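Local coordinates for protein aminotransferase, class I and II (Erwinia tasmaniensis, PDB 5Z0Q) that belongs to the class I and II aminotransferase family and binds pyridoxal-5'-phosphate, in a fold whose largest sheet is mixed and flanked by helices, at residues F111-A114 with H115-T118; V152-L155 with D156-E159; R161-G164 with N165-L168; Y182-K185 with E186-Q190; I254-P257 with E258-A261. All coordinates share one frame; numbering follows the deposited sequence.

Overall arrangement
All five contacts are local, in loops, turns and helix starts around the large mixed sheet. Contacts 2 and 3 lie on the surface; contacts 1, 4 and 5 are partly buried. Contacts 1 and 3 lead into the neighbouring strands 117-122 and 166-172, and they touch through backbone bonds from Ser-117 to Asn-165 and Lys-167. Contact 2 adjoins contact 3 in sequence and packs against contact 4, where Leu-153 meets Tyr-182 and Gln-190. Contacts 4 and 5 are helix starts. Phe-111 of contact 1 touches Leu-259 of contact 5. Turn bonds dominate contacts 1 and 2. A carboxylate receives two backbone N-H groups in contact 3 and one in contact 4. A guanidinium holds a carbonyl in contact 5.

Contact 1. Residues F111-A114 with H115-T118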
loop_
_atom_site.group_PDB
_atom_site.type_symbol
_atom_site.label_atom_id
_atom_site.label_comp_id
_atom_site.label_asym_id
_atom_site.label_seq_id
_atom_site.Cartn_x
_atom_site.Cartn_y
_atom_site.Cartn_z
ATOM N N PHE A 111 9.075 -0.918 17.820
ATOM C CA PHE A 111 8.961 -0.840 19.271
ATOM C C PHE A 111 9.573 -2.045 19.975
ATOM O O PHE A 111 9.354 -2.227 21.178
ATOM C CB PHE A 111 7.492 -0.687 19.672
ATOM C CG PHE A 111 6.815 0.499 19.047
ATOM C CD1 PHE A 111 7.502 1.689 18.865
ATOM C CD2 PHE A 111 5.495 0.423 18.635
ATOM C CE1 PHE A 111 6.883 2.782 18.286
ATOM C CE2 PHE A 111 4.871 1.513 18.056
ATOM C CZ PHE A 111 5.565 2.694 17.882
ATOM N N THR A 112 10.334 -2.868 19.258
ATOM C CA THR A 112 10.943 -4.062 19.825
ATOM C C THR A 112 12.333 -4.233 19.231
ATOM O O THR A 112 12.604 -3.787 18.112
ATOM C CB THR A 112 10.091 -5.313 19.550
ATOM O OG1 THR A 112 8.706 -4.998 19.733
ATOM C CG2 THR A 112 10.463 -6.440 20.498
ATOM N N GLU A 113 13.214 -4.873 19.991
ATOM C CA GLU A 113 14.565 -5.185 19.547
ATOM C C GLU A 113 14.770 -6.697 19.563
ATOM O O GLU A 113 13.905 -7.458 20.003
ATOM C CB GLU A 113 15.599 -4.458 20.413
ATOM C CG GLU A 113 15.721 -2.982 20.073
ATOM C CD GLU A 113 16.092 -2.133 21.270
ATOM O OE1 GLU A 113 16.276 -2.701 22.367
ATOM O OE2 GLU A 113 16.198 -0.897 21.115
ATOM N N ALA A 114 15.938 -7.123 19.074
ATOM C CA ALA A 114 16.174 -8.543 18.823
ATOM C C ALA A 114 16.042 -9.374 20.094
ATOM O O ALA A 114 15.500 -10.486 20.063
ATOM C CB ALA A 114 17.555 -8.742 18.200
ATOM N N HIS A 115 16.528 -8.856 21.221
ATOM C CA HIS A 115 16.482 -9.597 22.475
ATOM C C HIS A 115 15.138 -9.489 23.183
ATOM O O HIS A 115 14.932 -10.178 24.189
ATOM C CB HIS A 115 17.591 -9.111 23.411
ATOM C CG HIS A 115 17.449 -7.678 23.819
ATOM N ND1 HIS A 115 17.692 -6.632 22.955
ATOM C CD2 HIS A 115 17.087 -7.116 24.997
ATOM C CE1 HIS A 115 17.486 -5.487 23.584
ATOM N NE2 HIS A 115 17.119 -5.754 24.824
ATOM N N GLN A 116 14.229 -8.654 22.694
ATOM C CA GLN A 116 12.949 -8.425 23.344
ATOM C C GLN A 116 11.838 -9.206 22.649
ATOM O O GLN A 116 11.931 -9.553 21.469
ATOM C CB GLN A 116 12.616 -6.931 23.365
ATOM C CG GLN A 116 13.561 -6.110 24.227
ATOM C CD GLN A 116 13.280 -4.623 24.158
ATOM O OE1 GLN A 116 12.858 -4.106 23.123
ATOM N NE2 GLN A 116 13.510 -3.926 25.264
ATOM N N SER A 117 10.778 -9.478 23.404
ATOM C CA SER A 117 9.684 -10.324 22.953
ATOM C C SER A 117 8.369 -9.555 22.973
ATOM O O SER A 117 8.276 -8.438 23.491
ATOM C CB SER A 117 9.567 -11.582 23.824
ATOM O OG SER A 117 9.205 -11.257 25.154
ATOM N N THR A 118 7.343 -10.179 22.398
ATOM C CA THR A 118 5.994 -9.641 22.376
ATOM C C THR A 118 5.060 -10.561 23.153
ATOM O O THR A 118 5.331 -11.753 23.327
ATOM C CB THR A 118 5.476 -9.473 20.940
ATOM O OG1 THR A 118 5.401 -10.754 20.305
ATOM C CG2 THR A 118 6.401 -8.570 20.139
#
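Glu-113 and Gln-116 meet through two hydrogen bonds that run in opposite directions. Gln-116 N donates to Glu-113 O at 3.0 Å. This donor stands above the carbonyl plane of Glu-113. In return, Glu-113 N donates to Gln-116 OE1 at 3.2 Å, with the donor tilted from the amide carbonyl plane. The Gln-116 chain is extended beyond CG (chi2 176°), which carries OE1 back over the turn. The carboxylate of Glu-113 and the amide of Gln-116 lie side by side and point the same way, their planes 17° apart. The ring of His-115 runs along the same carboxylate, with CE1 3.3 Å from Glu-113 OE1. Thr-112 CG2 rests 3.6 Å from Gln-116 CB.

The next shell fixes both ends. Thr-112 O accepts from Arg-137, and the Thr-118 hydroxyl is hydrogen-bonded to His-139. Thr-112 and Thr-118 both pack on Leu-168 of the neighbouring strand, while Phe-111 touches Leu-259 and Phe-263. The carboxylate and imidazole stay on the exposed side. Residues 113-116 form a type I beta turn, here joining helix 101-111 to strand 117-122 of the large sheet.

Contact 2. Residues V152-L155 with D156-E159; sequences VLDL and DSHE
The imidazole of His-158 turns an edge toward Asp-154. His-158 ND1 donates to Asp-154 O at 3.1 Å, and that oxygen lies close to the ring plane. Leu-155 O is also near this plane, at the edge. The carboxylates of Asp-154 and Asp-156 are the other flat groups. Asp-154 OD1 and Asp-156 OD1 come within 3.7 Å of each other, a like-charge approach that probably costs some energy. Asp-156 OD2 has a salt bridge to Arg-196, which would offset this.

Asp-154 O is the hub, with three hydrogen bonds in all. Besides the imidazole, Ser-157 OG donates to Asp-154 O at 2.7 Å. Ser-157 N donates to Asp-154 O at 3.2 Å. The hydroxyl donor is tilted only slightly from the carbonyl plane, whereas the backbone N-H comes from well above it. Ser-157 OG sits between its own backbone N and carbonyl carbon (chi1 68°), and this folds it back toward Asp-154. The Asp-154 carboxylate flanks the same serine, with OD2 3.4 Å from Ser-157 CB. One residue on, His-158 N donates to Leu-155 O at 3.1 Å.

Leu-155 itself points into the protein, against Val-119, Ala-142 and Phe-193. Glu-159 pairs with Arg-196 and His-197 of helix 184-197. Two successive bonds spanning three residues make this a short 3-10 turn. It lies on the surface, in the connection from edge strand 151-152 to strand 166-172.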
loop_
_atom_site.group_PDB
_atom_site.type_symbol
_atom_site.label_atom_id
_atom_site.label_comp_id
_atom_site.label_asym_id
_atom_site.label_seq_id
_atom_site.Cartn_x
_atom_site.Cartn_y
_atom_site.Cartn_z
ATOM N N VAL A 152 -12.303 -14.617 28.102
ATOM C CA VAL A 152 -11.636 -13.549 28.829
ATOM C C VAL A 152 -10.130 -13.785 28.805
ATOM O O VAL A 152 -9.646 -14.904 28.598
ATOM C CB VAL A 152 -12.150 -13.433 30.280
ATOM C CG1 VAL A 152 -13.644 -13.145 30.290
ATOM C CG2 VAL A 152 -11.844 -14.703 31.056
ATOM N N LEU A 153 -9.384 -12.706 29.019
ATOM C CA LEU A 153 -7.928 -12.735 29.046
ATOM C C LEU A 153 -7.442 -12.431 30.455
ATOM O O LEU A 153 -7.859 -11.437 31.060
ATOM C CB LEU A 153 -7.343 -11.729 28.053
ATOM C CG LEU A 153 -5.818 -11.607 28.035
ATOM C CD1 LEU A 153 -5.171 -12.945 27.709
ATOM C CD2 LEU A 153 -5.383 -10.541 27.044
ATOM N N ASP A 154 -6.560 -13.283 30.972
ATOM C CA ASP A 154 -6.015 -13.153 32.322
ATOM C C ASP A 154 -4.493 -13.091 32.208
ATOM O O ASP A 154 -3.794 -14.067 32.485
ATOM C CB ASP A 154 -6.477 -14.323 33.209
ATOM C CG ASP A 154 -6.224 -14.076 34.683
ATOM O OD1 ASP A 154 -5.776 -12.964 35.034
ATOM O OD2 ASP A 154 -6.477 -14.995 35.490
ATOM N N LEU A 155 -3.984 -11.928 31.792
ATOM C CA LEU A 155 -2.540 -11.757 31.656
ATOM C C LEU A 155 -1.830 -11.847 33.001
ATOM O O LEU A 155 -0.656 -12.228 33.055
ATOM C CB LEU A 155 -2.230 -10.418 30.985
ATOM C CG LEU A 155 -2.561 -10.285 29.497
ATOM C CD1 LEU A 155 -2.508 -8.827 29.065
ATOM C CD2 LEU A 155 -1.608 -11.128 28.658
ATOM N N ASP A 156 -2.522 -11.505 34.090
ATOM C CA ASP A 156 -1.892 -11.530 35.405
ATOM C C ASP A 156 -1.581 -12.951 35.855
ATOM O O ASP A 156 -0.661 -13.159 36.653
ATOM C CB ASP A 156 -2.789 -10.831 36.425
ATOM C CG ASP A 156 -3.341 -9.515 35.910
ATOM O OD1 ASP A 156 -4.237 -9.549 35.039
ATOM O OD2 ASP A 156 -2.877 -8.449 36.369
ATOM N N SER A 157 -2.326 -13.937 35.360
ATOM C CA SER A 157 -2.066 -15.334 35.682
ATOM C C SER A 157 -0.911 -15.921 34.877
ATOM O O SER A 157 -0.662 -17.127 34.967
ATOM C CB SER A 157 -3.329 -16.172 35.463
ATOM O OG SER A 157 -3.666 -16.243 34.089
ATOM N N HIS A 158 -0.208 -15.099 34.094
ATOM C CA HIS A 158 0.960 -15.538 33.339
ATOM C C HIS A 158 2.219 -14.782 33.751
ATOM O O HIS A 158 3.161 -14.674 32.960
ATOM C CB HIS A 158 0.719 -15.389 31.836
ATOM C CG HIS A 158 -0.320 -16.322 31.294
ATOM N ND1 HIS A 158 -1.662 -16.188 31.578
ATOM C CD2 HIS A 158 -0.212 -17.405 30.490
ATOM C CE1 HIS A 158 -2.335 -17.147 30.970
ATOM N NE2 HIS A 158 -1.479 -17.900 30.303
ATOM N N GLU A 159 2.249 -14.257 34.978
ATOM C CA GLU A 159 3.411 -13.508 35.450
ATOM C C GLU A 159 4.668 -14.370 35.440
ATOM O O GLU A 159 5.695 -13.987 34.867
ATOM C CB GLU A 159 3.151 -12.969 36.856
ATOM C CG GLU A 159 2.187 -11.798 36.922
ATOM C CD GLU A 159 2.892 -10.463 36.831
ATOM O OE1 GLU A 159 4.138 -10.443 36.923
ATOM O OE2 GLU A 159 2.202 -9.434 36.673
#

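Contact 3. Residues R161-G164 with N165-L168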
loop_
_atom_site.group_PDB
_atom_site.type_symbol
_atom_site.label_atom_id
_atom_site.label_comp_id
_atom_site.label_asym_id
_atom_site.label_seq_id
_atom_site.Cartn_x
_atom_site.Cartn_y
_atom_site.Cartn_z
ATOM N N ARG A 161 5.374 -17.033 33.896
ATOM C CA ARG A 161 5.778 -17.513 32.582
ATOM C C ARG A 161 6.599 -16.492 31.806
ATOM O O ARG A 161 7.094 -16.816 30.722
ATOM C CB ARG A 161 4.551 -17.912 31.758
ATOM C CG ARG A 161 4.126 -19.361 31.935
ATOM C CD ARG A 161 2.886 -19.680 31.114
ATOM N NE ARG A 161 3.029 -19.277 29.717
ATOM C CZ ARG A 161 3.590 -20.028 28.775
ATOM N NH1 ARG A 161 4.072 -21.227 29.076
ATOM N NH2 ARG A 161 3.672 -19.580 27.530
ATOM N N MET A 162 6.757 -15.281 32.331
ATOM C CA MET A 162 7.504 -14.244 31.641
ATOM C C MET A 162 9.000 -14.384 31.919
ATOM O O MET A 162 9.434 -15.144 32.790
ATOM C CB MET A 162 7.000 -12.864 32.054
ATOM C CG MET A 162 5.510 -12.674 31.825
ATOM S SD MET A 162 4.923 -11.025 32.242
ATOM C CE MET A 162 5.636 -10.053 30.918
ATOM N N SER A 163 9.797 -13.636 31.156
ATOM C CA SER A 163 11.246 -13.742 31.224
ATOM C C SER A 163 11.952 -12.404 31.399
ATOM O O SER A 163 13.184 -12.386 31.486
ATOM C CB SER A 163 11.788 -14.429 29.962
ATOM O OG SER A 163 11.135 -15.667 29.734
ATOM N N GLY A 164 11.218 -11.294 31.457
ATOM C CA GLY A 164 11.811 -9.979 31.529
ATOM C C GLY A 164 12.161 -9.366 30.189
ATOM O O GLY A 164 12.348 -8.146 30.113
ATOM N N ASN A 165 12.256 -10.173 29.132
ATOM C CA ASN A 165 12.526 -9.666 27.793
ATOM C C ASN A 165 11.306 -9.035 27.136
ATOM O O ASN A 165 11.448 -8.406 26.084
ATOM C CB ASN A 165 13.050 -10.793 26.896
ATOM C CG ASN A 165 14.459 -11.220 27.256
ATOM O OD1 ASN A 165 14.942 -10.952 28.355
ATOM N ND2 ASN A 165 15.128 -11.887 26.323
ATOM N N GLU A 166 10.124 -9.186 27.724
ATOM C CA GLU A 166 8.904 -8.696 27.098
ATOM C C GLU A 166 8.933 -7.176 26.987
ATOM O O GLU A 166 9.456 -6.484 27.865
ATOM C CB GLU A 166 7.683 -9.153 27.896
ATOM C CG GLU A 166 7.452 -10.668 27.891
ATOM C CD GLU A 166 8.470 -11.440 28.712
ATOM O OE1 GLU A 166 9.127 -12.344 28.151
ATOM O OE2 GLU A 166 8.618 -11.138 29.915
ATOM N N LYS A 167 8.368 -6.657 25.897
ATOM C CA LYS A 167 8.474 -5.231 25.607
ATOM C C LYS A 167 7.202 -4.664 24.985
ATOM O O LYS A 167 6.811 -3.533 25.292
ATOM C CB LYS A 167 9.668 -4.977 24.684
ATOM C CG LYS A 167 9.875 -3.519 24.301
ATOM C CD LYS A 167 10.070 -2.638 25.524
ATOM C CE LYS A 167 10.954 -1.443 25.199
ATOM N NZ LYS A 167 10.530 -0.752 23.948
ATOM N N LEU A 168 6.551 -5.429 24.112
ATOM C CA LEU A 168 5.400 -4.950 23.354
ATOM C C LEU A 168 4.212 -5.866 23.605
ATOM O O LEU A 168 4.289 -7.071 23.349
ATOM C CB LEU A 168 5.722 -4.880 21.860
ATOM C CG LEU A 168 4.620 -4.377 20.927
ATOM C CD1 LEU A 168 4.158 -2.988 21.332
ATOM C CD2 LEU A 168 5.102 -4.382 19.485
#
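Glu-166 folds back over the loop before it, and its side chain passes obliquely across that of Met-162. The bend is at chi2 (71°), which brings the carboxylate to the backbone N-H groups of Ser-163 and Gly-164. There OE2 accepts both. Ser-163 N donates to Glu-166 OE2 at 3.0 Å, and Gly-164 N donates to the same oxygen, also at 3.0 Å. Both donors meet OE2 on its syn side, but they come from opposite faces of the carboxylate plane. The bond from Ser-163 is the straighter. Ser-163 N also makes a weak bond to Glu-166 OE1 at 3.3 Å. One carboxylate thus satisfies two consecutive backbone N-H groups and fixes the rotation of its own end.

The loop carries the chain into strand 166-172, a parallel strand of the large sheet next to strand 117-122. Glu-166 opens that strand, and its OE1 has a further weak hydrogen bond to Ser-117 of the neighbouring strand. Gly-164 has a positive phi of 86°, a backbone shape that suits glycine.

Met-162 covers the aliphatic part of the glutamate. Its chain bends at chi3 (71°), which returns the methyl group, Met-162 CE, to within 3.6 Å of Glu-166 CG. Met-162 CB lies close to OE2. The Met-162 side chain also packs on Leu-140, Phe-193 and His-197, so Met-162 touches both the glutamate and helix 184-197. Asn-165 touches Gln-138 with its side chain.

Contact 4. Residues Y182-K185 with E186-Q190; sequences YRRK and ELEAQ
Glu-186 reaches back to the start of its own helix. Glu-186 OE2 accepts from Arg-183 N at 3.0 Å, and the bond is nearly straight at 178°. The oxygen uses its anti lone pair. Arg-183 is the N-cap residue, so this is one half of a capping box, N3 side chain to N-cap N-H. The glutamate chain, extended beyond CG (chi2 -175°), lies alongside the arginine side chain and points the same way. Glu-186 OE2 is also 3.6 Å from Tyr-182 CA.

Tyr-182 lies just before the helix. Gln-190 NE2 sits over one face of its ring, offset toward the rim, with Tyr-182 CE1 3.6 Å away. The ring and amide planes are steeply inclined, 67° apart. Tyr-182 CB packs on Leu-187 CD2 at 3.9 Å. Lys-185 contributes mainly backbone, and its O accepts from Ala-189 N at 3.1 Å. On the solvent side, Arg-184 NE and Glu-188 OE2 form a long salt bridge of 3.9 Å without a directed N-H.

Glu-186 OE2 also forms a salt bridge with Arg-150, while Arg-183 pairs with Glu-323. Glu-186 lies at the helix N-terminus, where the dipole and Arg-150 would probably favour its charged form.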
loop_
_atom_site.group_PDB
_atom_site.type_symbol
_atom_site.label_atom_id
_atom_site.label_comp_id
_atom_site.label_asym_id
_atom_site.label_seq_id
_atom_site.Cartn_x
_atom_site.Cartn_y
_atom_site.Cartn_z
ATOM N N TYR A 182 -14.138 -6.261 25.405
ATOM C CA TYR A 182 -13.586 -6.157 26.749
ATOM C C TYR A 182 -14.232 -5.010 27.516
ATOM O O TYR A 182 -14.406 -3.907 26.988
ATOM C CB TYR A 182 -12.070 -5.968 26.690
ATOM C CG TYR A 182 -11.330 -7.197 26.215
ATOM C CD1 TYR A 182 -11.053 -8.242 27.086
ATOM C CD2 TYR A 182 -10.913 -7.315 24.897
ATOM C CE1 TYR A 182 -10.380 -9.370 26.658
ATOM C CE2 TYR A 182 -10.238 -8.439 24.459
ATOM C CZ TYR A 182 -9.975 -9.463 25.344
ATOM O OH TYR A 182 -9.305 -10.584 24.911
ATOM N N ARG A 183 -14.587 -5.279 28.770
ATOM C CA ARG A 183 -15.211 -4.286 29.630
ATOM C C ARG A 183 -14.155 -3.337 30.192
ATOM O O ARG A 183 -12.951 -3.503 29.981
ATOM C CB ARG A 183 -15.991 -4.969 30.752
ATOM C CG ARG A 183 -17.136 -5.851 30.276
ATOM C CD ARG A 183 -18.218 -5.043 29.577
ATOM N NE ARG A 183 -19.385 -5.864 29.266
ATOM C CZ ARG A 183 -19.529 -6.566 28.147
ATOM N NH1 ARG A 183 -18.578 -6.549 27.224
ATOM N NH2 ARG A 183 -20.626 -7.288 27.950
ATOM N N ARG A 184 -14.618 -2.325 30.930
ATOM C CA ARG A 184 -13.703 -1.312 31.446
ATOM C C ARG A 184 -12.797 -1.879 32.533
ATOM O O ARG A 184 -11.614 -1.529 32.605
ATOM C CB ARG A 184 -14.488 -0.111 31.970
ATOM C CG ARG A 184 -13.630 1.115 32.215
ATOM C CD ARG A 184 -14.471 2.366 32.405
ATOM N NE ARG A 184 -13.632 3.560 32.447
ATOM C CZ ARG A 184 -13.323 4.293 31.383
ATOM N NH1 ARG A 184 -13.790 3.960 30.187
ATOM N NH2 ARG A 184 -12.548 5.361 31.513
ATOM N N LYS A 185 -13.334 -2.754 33.389
ATOM C CA LYS A 185 -12.514 -3.362 34.432
ATOM C C LYS A 185 -11.455 -4.285 33.844
ATOM O O LYS A 185 -10.353 -4.391 34.392
ATOM C CB LYS A 185 -13.396 -4.129 35.418
ATOM C CG LYS A 185 -14.365 -3.256 36.205
ATOM C CD LYS A 185 -13.670 -2.535 37.351
ATOM C CE LYS A 185 -13.248 -3.510 38.441
ATOM N NZ LYS A 185 -12.700 -2.807 39.635
ATOM N N GLU A 186 -11.767 -4.951 32.731
ATOM C CA GLU A 186 -10.803 -5.850 32.110
ATOM C C GLU A 186 -9.709 -5.077 31.386
ATOM O O GLU A 186 -8.548 -5.501 31.376
ATOM C CB GLU A 186 -11.516 -6.801 31.149
ATOM C CG GLU A 186 -12.806 -7.383 31.708
ATOM C CD GLU A 186 -13.426 -8.419 30.794
ATOM O OE1 GLU A 186 -13.282 -9.626 31.080
ATOM O OE2 GLU A 186 -14.055 -8.028 29.787
ATOM N N LEU A 187 -10.058 -3.941 30.777
ATOM C CA LEU A 187 -9.047 -3.116 30.123
ATOM C C LEU A 187 -8.110 -2.482 31.143
ATOM O O LEU A 187 -6.898 -2.395 30.912
ATOM C CB LEU A 187 -9.716 -2.041 29.268
ATOM C CG LEU A 187 -10.404 -2.528 27.991
ATOM C CD1 LEU A 187 -11.138 -1.389 27.305
ATOM C CD2 LEU A 187 -9.390 -3.160 27.047
ATOM N N GLU A 188 -8.651 -2.031 32.277
ATOM C CA GLU A 188 -7.805 -1.459 33.318
ATOM C C GLU A 188 -6.903 -2.513 33.945
ATOM O O GLU A 188 -5.837 -2.179 34.473
ATOM C CB GLU A 188 -8.664 -0.781 34.384
ATOM C CG GLU A 188 -9.411 0.445 33.878
ATOM C CD GLU A 188 -10.195 1.149 34.969
ATOM O OE1 GLU A 188 -10.293 0.595 36.085
ATOM O OE2 GLU A 188 -10.709 2.258 34.710
ATOM N N ALA A 189 -7.308 -3.784 33.896
ATOM C CA ALA A 189 -6.422 -4.854 34.338
ATOM C C ALA A 189 -5.283 -5.063 33.348
ATOM O O ALA A 189 -4.128 -5.249 33.750
ATOM C CB ALA A 189 -7.212 -6.148 34.532
ATOM N N GLN A 190 -5.590 -5.037 32.050
ATOM C CA GLN A 190 -4.545 -5.135 31.038
ATOM C C GLN A 190 -3.619 -3.926 31.078
ATOM O O GLN A 190 -2.428 -4.048 30.766
ATOM C CB GLN A 190 -5.171 -5.284 29.652
ATOM C CG GLN A 190 -6.079 -6.494 29.516
ATOM C CD GLN A 190 -6.895 -6.473 28.239
ATOM O OE1 GLN A 190 -6.877 -5.494 27.494
ATOM N NE2 GLN A 190 -7.615 -7.559 27.979
#

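Contact 5. Residues I254-P257 with E258-A261; sequences IPNP and ELRA
This is a local helix-capping contact, partly buried, at the passage from strand 250-253 into helix 257-267. Asn-256 is the N-cap residue. Asn-256 OD1 accepts from Glu-258 N at 2.9 Å and from Leu-259 N at 3.3 Å, both weak bonds. CG lies anti to the backbone N (chi1 -168°), which swings OD1 over the first turn. The other end of the amide is held too, because ND2 donates to Gln-230 O. Leu-259 closes over the asparagine, with Leu-259 CG 3.6 Å from Asn-256 CG. Leu-259 CB also packs on Ile-254 CG2 at 3.9 Å, giving the polar cap an apolar neighbour.

Arg-260 makes the second link. Its guanidinium approaches the carbonyl of Ile-254 side-on, so that two nitrogens share one oxygen. Arg-260 NE donates to Ile-254 O at 3.0 Å, nearly along the C=O axis. Arg-260 NH2 donates to Ile-254 O at 3.2 Å, in the carbonyl plane. The side chain bends at chi3 (-42°) to turn this edge toward the oxygen, and the double grip limits rotation of the group. Asn-256 O lies over one guanidinium face, while the arginine's aliphatic part passes Ile-254 CB and CD1. Trp-93 also touches Arg-260.

Ordinary helix bonds then begin, with Arg-260 N donating to Asn-256 O at 3.0 Å. Pro-257 is the first helical residue; its ring nitrogen has no hydrogen to donate. Asparagine is a common N-cap residue and proline is well tolerated at the first helical position, so this is an Asn N-cap motif leading into helix 257-267.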
loop_
_atom_site.group_PDB
_atom_site.type_symbol
_atom_site.label_atom_id
_atom_site.label_comp_id
_atom_site.label_asym_id
_atom_site.label_seq_id
_atom_site.Cartn_x
_atom_site.Cartn_y
_atom_site.Cartn_z
ATOM N N ILE A 254 -1.021 7.505 17.574
ATOM C CA ILE A 254 0.138 7.448 18.453
ATOM C C ILE A 254 0.261 8.791 19.160
ATOM O O ILE A 254 0.824 9.743 18.617
ATOM C CB ILE A 254 1.421 7.113 17.672
ATOM C CG1 ILE A 254 1.127 6.080 16.582
ATOM C CG2 ILE A 254 2.495 6.595 18.614
ATOM C CD1 ILE A 254 2.276 5.854 15.628
ATOM N N PRO A 255 -0.268 8.910 20.382
ATOM C CA PRO A 255 -0.155 10.189 21.100
ATOM C C PRO A 255 1.266 10.528 21.513
ATOM O O PRO A 255 1.606 11.714 21.602
ATOM C CB PRO A 255 -1.065 9.989 22.322
ATOM C CG PRO A 255 -1.968 8.853 21.952
ATOM C CD PRO A 255 -1.141 7.958 21.085
ATOM N N ASN A 256 2.104 9.531 21.767
ATOM C CA ASN A 256 3.476 9.799 22.180
ATOM C C ASN A 256 4.268 10.355 21.003
ATOM O O ASN A 256 4.302 9.731 19.935
ATOM C CB ASN A 256 4.129 8.522 22.712
ATOM C CG ASN A 256 5.444 8.786 23.426
ATOM O OD1 ASN A 256 6.291 9.541 22.947
ATOM N ND2 ASN A 256 5.620 8.159 24.583
ATOM N N PRO A 257 4.909 11.519 21.148
ATOM C CA PRO A 257 5.686 12.060 20.020
ATOM C C PRO A 257 6.896 11.215 19.667
ATOM O O PRO A 257 7.177 11.012 18.479
ATOM C CB PRO A 257 6.089 13.459 20.513
ATOM C CG PRO A 257 5.125 13.777 21.617
ATOM C CD PRO A 257 4.828 12.466 22.272
ATOM N N GLU A 258 7.626 10.711 20.667
ATOM C CA GLU A 258 8.810 9.910 20.376
ATOM C C GLU A 258 8.433 8.577 19.742
ATOM O O GLU A 258 9.110 8.109 18.818
ATOM C CB GLU A 258 9.623 9.683 21.650
ATOM C CG GLU A 258 10.991 9.065 21.400
ATOM C CD GLU A 258 11.301 7.914 22.339
ATOM O OE1 GLU A 258 12.202 7.110 22.016
ATOM O OE2 GLU A 258 10.643 7.807 23.396
ATOM N N LEU A 259 7.361 7.946 20.228
ATOM C CA LEU A 259 6.918 6.691 19.633
ATOM C C LEU A 259 6.389 6.897 18.221
ATOM O O LEU A 259 6.462 5.981 17.393
ATOM C CB LEU A 259 5.851 6.036 20.511
ATOM C CG LEU A 259 6.289 5.619 21.916
ATOM C CD1 LEU A 259 5.147 4.935 22.653
ATOM C CD2 LEU A 259 7.512 4.715 21.860
ATOM N N ARG A 260 5.854 8.085 17.926
ATOM C CA ARG A 260 5.376 8.358 16.575
ATOM C C ARG A 260 6.539 8.544 15.608
ATOM O O ARG A 260 6.447 8.155 14.439
ATOM C CB ARG A 260 4.474 9.592 16.573
ATOM C CG ARG A 260 3.651 9.747 15.302
ATOM C CD ARG A 260 2.894 11.068 15.274
ATOM N NE ARG A 260 2.300 11.396 16.567
ATOM C CZ ARG A 260 2.641 12.453 17.298
ATOM N NH1 ARG A 260 3.565 13.294 16.856
ATOM N NH2 ARG A 260 2.053 12.675 18.465
ATOM N N ALA A 261 7.638 9.141 16.078
ATOM C CA ALA A 261 8.812 9.304 15.226
ATOM C C ALA A 261 9.471 7.962 14.937
ATOM O O ALA A 261 9.900 7.708 13.806
ATOM C CB ALA A 261 9.804 10.267 15.879
#